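Local coordinates for protein extracellular ligand-binding receptor (Rhodopseudomonas palustris, PDB 4EYQ) that probably serves as a periplasmic solute-binding protein that captures aromatic acids such as 4-hydroxyphenylpyruvate and caffeate between its two lobes, at residues A[80-85]-A[98-103]. Numbering follows the deposited sequence.
Sequences PPTVAV and ALAPLP. With ENO (3-(4-hydroxy-phenyl)pyruvic acid), chain B; DHC (caffeic acid), chain C.
Thr82 stands on the helix turn that rests on residues 98-103 and meets them with both branches of its side chain. Its methyl CG2, held anti to the backbone N (chi1 -60° for OG1), lies against Ala98 CB at 3.6 Å and reaches Leu102 CD2 at 4.1 Å. OG1 passes 3.4 Å from CB of Ala100, a contact without a bond; its hydrogen bonds go instead to Ser76 N and Val78 O, just ahead of the helix. A threonine suits this place because one branch is apolar toward the loop while the other ties the helix to the residues leading into it. With alanine in its place, Ser76 N and Val78 O would probably lose their hydroxyl partner and a gap would open beside Ala98 CB. In this periplasmic binding protein fold, strand 72-75, helix 79-92 and the parallel strand 96-98 make a beta-alpha-beta crossover; the contact packs the start of its helix on the loop leaving its second strand, which lines the ligand cleft. Ala100 CB also lies 3.6 Å from O4 of the bound 3-(4-hydroxy-phenyl)pyruvic acid (ENO), which shares the site with caffeic acid, and its small methyl fits between Thr82 and that keto acid. Leu102 takes the less common first torsion (chi1 82°); its fork lets CD1 lie 3.9 Å from CA of Val83 while CD2 meets the threonine methyl. The short, beta-branched Val83 offers CG2 to Pro103 CD at 4.1 Å, an apolar pairing of side chains crossing at about a right angle. Arg108 of helix 106-109 touches both Val83 and Leu102.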
loop_
_atom_site.group_PDB
_atom_site.type_symbol
_atom_site.label_atom_id
_atom_site.label_comp_id
_atom_site.label_asym_id
_atom_site.label_seq_id
_atom_site.Cartn_x
_atom_site.Cartn_y
_atom_site.Cartn_z
ATOM N N PRO A 80 -0.080 -10.218 4.428
ATOM C CA PRO A 80 -0.158 -11.719 4.389
ATOM C C PRO A 80 -0.950 -12.352 3.218
ATOM O O PRO A 80 -0.404 -13.242 2.550
ATOM C CB PRO A 80 -0.690 -12.103 5.785
ATOM C CG PRO A 80 -0.413 -10.885 6.631
ATOM C CD PRO A 80 -0.518 -9.679 5.730
ATOM N N PRO A 81 -2.188 -11.877 2.917
ATOM C CA PRO A 81 -2.828 -12.397 1.707
ATOM C C PRO A 81 -2.140 -12.006 0.386
ATOM O O PRO A 81 -2.262 -12.746 -0.604
ATOM C CB PRO A 81 -4.225 -11.758 1.740
ATOM C CG PRO A 81 -4.103 -10.579 2.621
ATOM C CD PRO A 81 -3.109 -11.001 3.674
ATOM N N THR A 82 -1.443 -10.864 0.360
ATOM C CA THR A 82 -0.696 -10.455 -0.850
ATOM C C THR A 82 0.462 -11.434 -1.133
ATOM O O THR A 82 0.691 -11.830 -2.285
ATOM C CB THR A 82 -0.243 -8.991 -0.740
ATOM O OG1 THR A 82 -1.409 -8.167 -0.596
ATOM C CG2 THR A 82 0.529 -8.522 -1.974
ATOM N N VAL A 83 1.179 -11.845 -0.099
ATOM C CA VAL A 83 2.183 -12.908 -0.281
ATOM C C VAL A 83 1.526 -14.119 -0.928
ATOM O O VAL A 83 2.092 -14.732 -1.848
ATOM C CB VAL A 83 2.842 -13.319 1.045
ATOM C CG1 VAL A 83 3.759 -14.518 0.842
ATOM C CG2 VAL A 83 3.656 -12.139 1.582
ATOM N N ALA A 84 0.337 -14.467 -0.455
ATOM C CA ALA A 84 -0.321 -15.662 -0.957
ATOM C C ALA A 84 -0.687 -15.489 -2.450
ATOM O O ALA A 84 -0.466 -16.399 -3.255
ATOM C CB ALA A 84 -1.532 -16.019 -0.104
ATOM N N VAL A 85 -1.190 -14.321 -2.825
ATOM C CA VAL A 85 -1.589 -14.098 -4.219
ATOM C C VAL A 85 -0.339 -14.129 -5.145
ATOM O O VAL A 85 -0.358 -14.730 -6.229
ATOM C CB VAL A 85 -2.311 -12.741 -4.375
ATOM C CG1 VAL A 85 -2.608 -12.443 -5.857
ATOM C CG2 VAL A 85 -3.582 -12.695 -3.529
ATOM N N ALA A 98 0.480 -6.138 -6.970
ATOM C CA ALA A 98 0.240 -6.147 -5.534
ATOM C C ALA A 98 -0.349 -4.823 -5.053
ATOM O O ALA A 98 0.134 -3.748 -5.435
ATOM C CB ALA A 98 1.517 -6.461 -4.780
ATOM N N LEU A 99 -1.396 -4.885 -4.224
ATOM C CA LEU A 99 -1.941 -3.624 -3.670
ATOM C C LEU A 99 -1.507 -3.377 -2.212
ATOM O O LEU A 99 -1.947 -2.415 -1.584
ATOM C CB LEU A 99 -3.468 -3.552 -3.845
ATOM C CG LEU A 99 -3.990 -3.681 -5.290
ATOM C CD1 LEU A 99 -5.511 -3.629 -5.291
ATOM C CD2 LEU A 99 -3.396 -2.616 -6.250
ATOM N N ALA A 100 -0.631 -4.230 -1.688
ATOM C CA ALA A 100 -0.054 -4.086 -0.362
ATOM C C ALA A 100 1.432 -4.345 -0.500
ATOM O O ALA A 100 1.828 -5.065 -1.416
ATOM C CB ALA A 100 -0.653 -5.108 0.607
ATOM N N PRO A 101 2.269 -3.800 0.415
ATOM C CA PRO A 101 3.704 -4.104 0.354
ATOM C C PRO A 101 3.940 -5.614 0.484
ATOM O O PRO A 101 3.108 -6.328 1.061
ATOM C CB PRO A 101 4.284 -3.366 1.579
ATOM C CG PRO A 101 3.254 -2.335 1.924
ATOM C CD PRO A 101 1.934 -2.933 1.560
ATOM N N LEU A 102 5.028 -6.127 -0.074
ATOM C CA LEU A 102 5.430 -7.483 0.307
ATOM C C LEU A 102 6.896 -7.731 0.101
ATOM O O LEU A 102 7.525 -7.045 -0.702
ATOM C CB LEU A 102 4.619 -8.538 -0.437
ATOM C CG LEU A 102 5.020 -8.920 -1.860
ATOM C CD1 LEU A 102 4.414 -10.295 -2.125
ATOM C CD2 LEU A 102 4.488 -7.859 -2.767
ATOM N N PRO A 103 7.446 -8.723 0.813
ATOM C CA PRO A 103 8.816 -9.128 0.534
ATOM C C PRO A 103 8.873 -9.795 -0.855
ATOM O O PRO A 103 8.372 -10.910 -1.025
ATOM C CB PRO A 103 9.129 -10.142 1.638
ATOM C CG PRO A 103 7.822 -10.558 2.211
ATOM C CD PRO A 103 6.810 -9.513 1.876
HETATM O O4 ENO B . 0.417 -4.025 3.846
HETATM C C9 ENO B . -1.514 -1.232 2.569
HETATM C C8 ENO B . -1.191 -0.288 1.610
HETATM C C7 ENO B . -0.055 0.497 1.765
HETATM C C6 ENO B . 0.785 0.349 2.867
HETATM C C5 ENO B . 0.442 -0.601 3.828
HETATM C C4 ENO B . -0.698 -1.397 3.681
HETATM O O3 ENO B . 0.229 1.405 0.799
HETATM C C3 ENO B . -1.090 -2.417 4.742
HETATM C C2 ENO B . -0.338 -3.718 4.751
HETATM C C1 ENO B . -0.550 -4.619 5.888
HETATM O O2 ENO B . 0.110 -5.675 5.953
HETATM O O1 ENO B . -1.378 -4.316 6.786
HETATM C C1 DHC C . -0.447 -4.466 6.115
HETATM O O1 DHC C . -1.274 -4.217 7.030
HETATM C C2 DHC C . 0.029 -3.391 5.211
HETATM C C3 DHC C . -0.823 -2.506 4.735
HETATM C "C1'" DHC C . -0.393 -1.415 3.822
HETATM C "C2'" DHC C . -1.196 -1.171 2.725
HETATM C "C3'" DHC C . -0.861 -0.161 1.846
HETATM C "C4'" DHC C . 0.367 0.643 2.087
HETATM C "C5'" DHC C . 1.165 0.364 3.188
HETATM C "C6'" DHC C . 0.772 -0.664 4.048
HETATM O "O4'" DHC C . 0.709 1.638 1.226
HETATM O "O3'" DHC C . -1.670 0.062 0.783
HETATM O O2 DHC C . -0.000 -5.619 5.943
#